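Local atomic coordinates of aminopeptidase C (Lactobacillus rhamnosus, PDB entry 4K7C), a protein that probably removes N-terminal amino acids from peptides, as a six-subunit cysteine aminopeptidase of the papain-like C1 family. Residues F111-N114 against V115-T118; A203-K206 against M207-E210; L123-R126 against K127-F130. All blocks are in the same frame, centred on the assembly; numbering follows the deposited sequence.

Contact 1 of 3, residues F111-N114 against V115-T118; sequences FYEN and VLKT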
loop_
_atom_site.group_PDB
_atom_site.type_symbol
_atom_site.label_atom_id
_atom_site.label_comp_id
_atom_site.label_asym_id
_atom_site.label_seq_id
_atom_site.Cartn_x
_atom_site.Cartn_y
_atom_site.Cartn_z
ATOM N N PHE A 111 -40.485 12.800 -13.535
ATOM C CA PHE A 111 -40.615 11.569 -14.264
ATOM C C PHE A 111 -42.080 11.073 -14.289
ATOM O O PHE A 111 -42.593 10.691 -15.336
ATOM C CB PHE A 111 -39.684 10.502 -13.661
ATOM C CG PHE A 111 -39.875 9.133 -14.251
ATOM C CD1 PHE A 111 -39.241 8.756 -15.430
ATOM C CD2 PHE A 111 -40.630 8.203 -13.574
ATOM C CE1 PHE A 111 -39.443 7.468 -15.928
ATOM C CE2 PHE A 111 -40.870 6.963 -14.061
ATOM C CZ PHE A 111 -40.251 6.560 -15.258
ATOM N N TYR A 112 -42.747 11.088 -13.147
ATOM C CA TYR A 112 -44.122 10.595 -13.092
ATOM C C TYR A 112 -45.002 11.463 -14.005
ATOM O O TYR A 112 -45.927 10.951 -14.663
ATOM C CB TYR A 112 -44.661 10.618 -11.700
ATOM C CG TYR A 112 -43.988 9.710 -10.716
ATOM C CD1 TYR A 112 -43.523 8.438 -11.074
ATOM C CD2 TYR A 112 -43.838 10.091 -9.372
ATOM C CE1 TYR A 112 -42.959 7.556 -10.146
ATOM C CE2 TYR A 112 -43.279 9.228 -8.428
ATOM C CZ TYR A 112 -42.785 7.977 -8.799
ATOM O OH TYR A 112 -42.206 7.069 -7.889
ATOM N N GLU A 113 -44.771 12.752 -14.002
ATOM C CA GLU A 113 -45.602 13.663 -14.802
ATOM C C GLU A 113 -45.318 13.406 -16.287
ATOM O O GLU A 113 -46.236 13.472 -17.148
ATOM C CB GLU A 113 -45.386 15.131 -14.399
ATOM C CG GLU A 113 -46.032 15.472 -13.053
ATOM C CD GLU A 113 -47.549 15.341 -13.113
ATOM O OE1 GLU A 113 -48.089 15.741 -14.198
ATOM O OE2 GLU A 113 -48.174 14.852 -12.138
ATOM N N ASN A 114 -44.067 13.114 -16.609
ATOM C CA ASN A 114 -43.722 12.736 -18.005
ATOM C C ASN A 114 -44.340 11.439 -18.460
ATOM O O ASN A 114 -44.791 11.320 -19.633
ATOM C CB ASN A 114 -42.205 12.763 -18.244
ATOM C CG ASN A 114 -41.692 14.169 -18.485
ATOM O OD1 ASN A 114 -42.436 15.038 -18.917
ATOM N ND2 ASN A 114 -40.395 14.412 -18.216
ATOM N N VAL A 115 -44.406 10.461 -17.561
ATOM C CA VAL A 115 -45.034 9.228 -17.824
ATOM C C VAL A 115 -46.559 9.413 -18.031
ATOM O O VAL A 115 -47.152 8.776 -18.945
ATOM C CB VAL A 115 -44.862 8.222 -16.645
ATOM C CG1 VAL A 115 -45.702 7.019 -16.832
ATOM C CG2 VAL A 115 -43.393 7.752 -16.578
ATOM N N LEU A 116 -47.174 10.219 -17.180
ATOM C CA LEU A 116 -48.607 10.542 -17.325
ATOM C C LEU A 116 -48.874 11.209 -18.727
ATOM O O LEU A 116 -49.779 10.799 -19.435
ATOM C CB LEU A 116 -49.089 11.396 -16.155
ATOM C CG LEU A 116 -49.227 10.522 -14.915
ATOM C CD1 LEU A 116 -49.505 11.371 -13.692
ATOM C CD2 LEU A 116 -50.302 9.460 -15.024
ATOM N N LYS A 117 -48.067 12.179 -19.078
ATOM C CA LYS A 117 -48.221 12.914 -20.265
ATOM C C LYS A 117 -48.040 12.059 -21.509
ATOM O O LYS A 117 -48.632 12.356 -22.502
ATOM C CB LYS A 117 -47.240 14.062 -20.335
ATOM C CG LYS A 117 -47.765 15.326 -19.679
ATOM C CD LYS A 117 -46.649 16.304 -19.327
ATOM C CE LYS A 117 -45.853 16.729 -20.552
ATOM N NZ LYS A 117 -44.866 17.781 -20.155
ATOM N N THR A 118 -47.294 10.964 -21.426
ATOM C CA THR A 118 -47.037 10.127 -22.592
ATOM C C THR A 118 -47.720 8.809 -22.435
ATOM O O THR A 118 -47.458 7.868 -23.160
ATOM C CB THR A 118 -45.490 9.943 -22.782
ATOM O OG1 THR A 118 -44.941 9.387 -21.595
ATOM C CG2 THR A 118 -44.824 11.262 -23.135
HETATM O O HOH W 1 -42.666 17.546 -18.635
#
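Val115 lays one methyl over a face of the Phe111 ring, CG2 sitting 3.8 Å from the ring centroid as a CH-pi contact displaced toward the rim. Phe111 CG lies anti to its backbone N (chi1 173°), which leans the ring toward the C-terminal end of the helix, beneath that methyl. CZ is the ring atom closest to CG2, at 3.6 Å. This side is buried, with Leu180 and Leu131 also touching the Phe111 side chain. Here the chain makes the last turn of helix 96-117, and the i to i-4 bonds run regularly as far as Lys117 N to Glu113 O, 3.0 Å. Thr118 then leaves helical geometry, its OG1 giving a 2.8 Å bond to Asn114 O while its own N-H reaches the same oxygen only weakly. A valine in place of Thr118 would probably leave the Asn114 carbonyl with little more than that weak N-H at the helix end. On the solvent side Lys117 is exposed; its side chain runs beside that of the buried Asn114 without joining it directly. A water bridges them, donating to Asn114 OD1 at 2.5 Å and accepting from Lys117 NZ at 2.7 Å.

Contact 2 of 3, residues A203-K206 against M207-E210; sequences AKQK and MLAE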
loop_
_atom_site.group_PDB
_atom_site.type_symbol
_atom_site.label_atom_id
_atom_site.label_comp_id
_atom_site.label_asym_id
_atom_site.label_seq_id
_atom_site.Cartn_x
_atom_site.Cartn_y
_atom_site.Cartn_z
ATOM N N ALA A 203 -52.339 7.997 -6.105
ATOM C CA ALA A 203 -51.346 6.979 -6.371
ATOM C C ALA A 203 -49.938 7.648 -6.391
ATOM O O ALA A 203 -48.929 7.123 -5.799
ATOM C CB ALA A 203 -51.651 6.357 -7.747
ATOM N N LYS A 204 -49.839 8.721 -7.138
ATOM C CA LYS A 204 -48.576 9.470 -7.277
ATOM C C LYS A 204 -48.103 9.905 -5.891
ATOM O O LYS A 204 -46.964 9.838 -5.593
ATOM C CB LYS A 204 -48.688 10.644 -8.246
ATOM C CG LYS A 204 -47.320 11.164 -8.602
ATOM C CD LYS A 204 -47.213 12.448 -9.418
ATOM C CE LYS A 204 -47.924 13.618 -8.752
ATOM N NZ LYS A 204 -47.542 14.802 -9.517
ATOM N N GLN A 205 -49.003 10.404 -5.033
ATOM C CA GLN A 205 -48.588 10.818 -3.681
ATOM C C GLN A 205 -48.045 9.671 -2.825
ATOM O O GLN A 205 -47.135 9.872 -2.086
ATOM C CB GLN A 205 -49.748 11.585 -2.973
ATOM C CG GLN A 205 -50.019 12.882 -3.753
ATOM C CD GLN A 205 -48.789 13.851 -3.695
ATOM O OE1 GLN A 205 -48.199 13.994 -2.634
ATOM N NE2 GLN A 205 -48.417 14.470 -4.788
ATOM N N LYS A 206 -48.601 8.474 -2.940
ATOM C CA LYS A 206 -48.119 7.338 -2.207
ATOM C C LYS A 206 -46.704 6.982 -2.755
ATOM O O LYS A 206 -45.810 6.709 -1.937
ATOM C CB LYS A 206 -49.097 6.167 -2.317
ATOM C CG LYS A 206 -48.574 4.808 -1.836
ATOM C CD LYS A 206 -49.143 3.578 -2.588
ATOM C CE LYS A 206 -48.127 2.404 -2.773
ATOM N NZ LYS A 206 -47.281 2.484 -4.024
HETATM N N MSE A 207 -46.551 7.033 -4.080
HETATM C CA MSE A 207 -45.244 6.725 -4.779
HETATM C C MSE A 207 -44.173 7.684 -4.295
HETATM O O MSE A 207 -43.058 7.262 -3.919
HETATM C CB MSE A 207 -45.338 6.850 -6.274
HETATM C CG MSE A 207 -46.269 5.776 -6.813
HETATM SE SE MSE A 207 -46.692 6.246 -8.683
HETATM C CE MSE A 207 -47.848 4.688 -8.784
ATOM N N LEU A 208 -44.520 8.945 -4.218
ATOM C CA LEU A 208 -43.621 10.004 -3.747
ATOM C C LEU A 208 -43.261 9.839 -2.297
ATOM O O LEU A 208 -42.109 10.116 -1.950
ATOM C CB LEU A 208 -44.141 11.404 -4.041
ATOM C CG LEU A 208 -44.119 11.786 -5.530
ATOM C CD1 LEU A 208 -44.808 13.083 -5.738
ATOM C CD2 LEU A 208 -42.743 11.913 -6.074
ATOM N N ALA A 209 -44.196 9.390 -1.442
ATOM C CA ALA A 209 -43.909 9.162 -0.017
ATOM C C ALA A 209 -42.797 8.120 0.111
ATOM O O ALA A 209 -41.926 8.258 0.889
ATOM C CB ALA A 209 -45.102 8.691 0.797
ATOM N N GLU A 210 -42.898 7.072 -0.667
ATOM C CA GLU A 210 -41.861 6.032 -0.721
ATOM C C GLU A 210 -40.557 6.583 -1.246
ATOM O O GLU A 210 -39.534 6.272 -0.660
ATOM C CB GLU A 210 -42.358 4.899 -1.618
ATOM C CG GLU A 210 -43.573 4.181 -1.053
ATOM C CD GLU A 210 -44.407 3.405 -2.065
ATOM O OE1 GLU A 210 -44.261 3.687 -3.289
ATOM O OE2 GLU A 210 -45.123 2.496 -1.622
#
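Met207 holds CG anti to its carbonyl carbon (chi1 -66°), and Lys206 holds CG anti to its backbone N (chi1 167°), sending Met207 back beside Ala203, one turn earlier, and Lys206 on toward Glu210, one turn later. Both belong to helix 197-219, where Lys206 and Glu210 form an i to i+4 salt bridge and Ala203 and Met207 an apolar pair of the same spacing. Met207, a selenomethionine introduced for phasing, passes its CG within 3.1 Å of Ala203 O, then runs extended until CE stands 4.3 Å from Ala203 CB. Its flank is buried under helix 170-192, where Thr186 and Leu187 touch it. The backbone turn beneath is regular, Met207 N bonding Ala203 O at 2.9 Å. On the exposed side Lys206 bends at three successive bonds, finally at chi4 (-88°), to bring NZ round to the carboxylate of Glu210. The grip is loose: both hydrogen bonds are weak, and Lys179 on helix 170-192 is the stronger partner of Glu210, through OE1. NZ is nearly equidistant from the two oxygens, 3.3 Å from Glu210 OE1 and 3.2 Å from Glu210 OE2, while Lys206 CE also lies 3.2 Å from Glu210 OE2.

Contact 3 of 3, residues L123-R126 against K127-F130; sequences LDSR and KVAF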
loop_
_atom_site.group_PDB
_atom_site.type_symbol
_atom_site.label_atom_id
_atom_site.label_comp_id
_atom_site.label_asym_id
_atom_site.label_seq_id
_atom_site.Cartn_x
_atom_site.Cartn_y
_atom_site.Cartn_z
ATOM N N LEU A 123 -45.545 2.287 -25.729
ATOM C CA LEU A 123 -44.364 1.994 -24.896
ATOM C C LEU A 123 -43.018 1.976 -25.646
ATOM O O LEU A 123 -41.984 2.393 -25.088
ATOM C CB LEU A 123 -44.590 0.676 -24.189
ATOM C CG LEU A 123 -43.875 0.293 -22.902
ATOM C CD1 LEU A 123 -44.028 1.353 -21.766
ATOM C CD2 LEU A 123 -44.360 -1.082 -22.453
ATOM N N ASP A 124 -43.053 1.452 -26.884
ATOM C CA ASP A 124 -41.902 1.428 -27.764
ATOM C C ASP A 124 -41.670 2.686 -28.613
ATOM O O ASP A 124 -40.770 2.710 -29.518
ATOM C CB ASP A 124 -41.960 0.138 -28.687
ATOM C CG ASP A 124 -43.160 0.110 -29.684
ATOM O OD1 ASP A 124 -43.926 1.083 -29.839
ATOM O OD2 ASP A 124 -43.365 -0.961 -30.283
ATOM N N SER A 125 -42.474 3.735 -28.372
ATOM C CA SER A 125 -42.254 4.993 -29.079
ATOM C C SER A 125 -40.931 5.641 -28.608
ATOM O O SER A 125 -40.473 5.407 -27.555
ATOM C CB SER A 125 -43.429 5.927 -28.890
ATOM O OG SER A 125 -43.549 6.342 -27.537
ATOM N N ARG A 126 -40.303 6.414 -29.461
ATOM C CA ARG A 126 -39.027 6.987 -29.158
ATOM C C ARG A 126 -39.028 7.822 -27.863
ATOM O O ARG A 126 -38.095 7.730 -27.055
ATOM C CB ARG A 126 -38.558 7.794 -30.334
ATOM C CG ARG A 126 -37.069 8.144 -30.269
ATOM C CD ARG A 126 -36.660 8.837 -31.542
ATOM N NE ARG A 126 -35.258 9.178 -31.484
ATOM C CZ ARG A 126 -34.615 9.815 -32.436
ATOM N NH1 ARG A 126 -35.259 10.284 -33.510
ATOM N NH2 ARG A 126 -33.351 10.062 -32.289
ATOM N N LYS A 127 -40.075 8.600 -27.630
ATOM C CA LYS A 127 -40.069 9.458 -26.447
ATOM C C LYS A 127 -40.320 8.642 -25.164
ATOM O O LYS A 127 -39.768 8.972 -24.111
ATOM C CB LYS A 127 -41.118 10.588 -26.616
ATOM C CG LYS A 127 -40.693 11.700 -27.531
ATOM C CD LYS A 127 -41.856 12.715 -27.616
ATOM C CE LYS A 127 -41.690 13.690 -28.766
ATOM N NZ LYS A 127 -42.836 14.675 -28.764
ATOM N N VAL A 128 -41.171 7.614 -25.207
ATOM C CA VAL A 128 -41.446 6.803 -24.017
ATOM C C VAL A 128 -40.176 6.003 -23.722
ATOM O O VAL A 128 -39.695 5.955 -22.582
ATOM C CB VAL A 128 -42.709 5.917 -24.110
ATOM C CG1 VAL A 128 -42.826 5.032 -22.894
ATOM C CG2 VAL A 128 -43.925 6.871 -24.240
ATOM N N ALA A 129 -39.538 5.511 -24.805
ATOM C CA ALA A 129 -38.295 4.720 -24.593
ATOM C C ALA A 129 -37.229 5.597 -23.979
ATOM O O ALA A 129 -36.500 5.127 -23.112
ATOM C CB ALA A 129 -37.771 4.138 -25.876
ATOM N N PHE A 130 -37.141 6.844 -24.402
ATOM C CA PHE A 130 -36.101 7.786 -23.866
ATOM C C PHE A 130 -36.269 8.082 -22.378
ATOM O O PHE A 130 -35.304 8.046 -21.593
ATOM C CB PHE A 130 -36.183 9.060 -24.690
ATOM C CG PHE A 130 -35.186 10.085 -24.287
ATOM C CD1 PHE A 130 -33.905 10.009 -24.742
ATOM C CD2 PHE A 130 -35.539 11.072 -23.402
ATOM C CE1 PHE A 130 -32.979 10.939 -24.356
ATOM C CE2 PHE A 130 -34.617 12.022 -23.023
ATOM C CZ PHE A 130 -33.337 11.933 -23.499
#
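Phe130 meets Arg126 through its CB, which rests 3.3 Å from Arg126 O, while neither flat group faces the other. The Phe130 ring leads away from the turn to pack on Pro438 and Trp439. The guanidinium of Arg126, carried out on a chain extended from CG to NE, makes a cation-pi contact with the same Trp439, and its NH1 bonds to Asp124 O of the second subunit. Because Asp124 O here receives NH1 of Arg126 of the second subunit in turn, the start of this helix lies in a reciprocal subunit interface.

The two segments form the entry to helix 126-133, with Ser125 at the N-cap position. The first i to i-4 bonds are Ala129 N to Ser125 O, 2.9 Å and almost in line with the carbonyl, and Phe130 N to Arg126 O, 3.0 Å with the donor tilted 29° from the carbonyl plane. Ser125 OG sits between its backbone N and carbonyl carbon (chi1 66°); from there it bonds back to Pro122 O and also rests against Val128, 3.4 Å from CG2. The other methyl of Val128, CG1, faces the preceding loop: Leu123 O is 3.5 Å away, and Leu123 CD1 touches CG1 at 4.0 Å, the two side chains crossing at about a right angle. Ala129 CB lies 3.4 Å from Ser125 O.

Lys127 also touches Trp439, and its NZ forms a salt bridge with Glu280, just beyond strand 275-279. Leu123 and Val128 both touch Arg188 of helix 170-192, and Val128 also meets Thr118 at the end of helix 96-117.

In the fold
From the N terminus, the chain first finishes helix 96-117 at contact 1, crosses a short loop and starts helix 126-133 at contact 3, then much later runs through helix 197-219 at contact 2. Each contact is a single local turn, so none encloses or crosses another. Contacts 1 and 3 adjoin where Thr118 CB packs on Val128 CG2 at 3.7 Å. Contacts 1 and 2 join two helices remote in sequence: Glu113 OE2 and Lys204 NZ form a 2.7 Å salt bridge, and the Tyr112 ring packs on Lys204 and Leu208. Contacts 2 and 3 stay about 14 Å apart at their nearest atoms, yet both touch the second subunit.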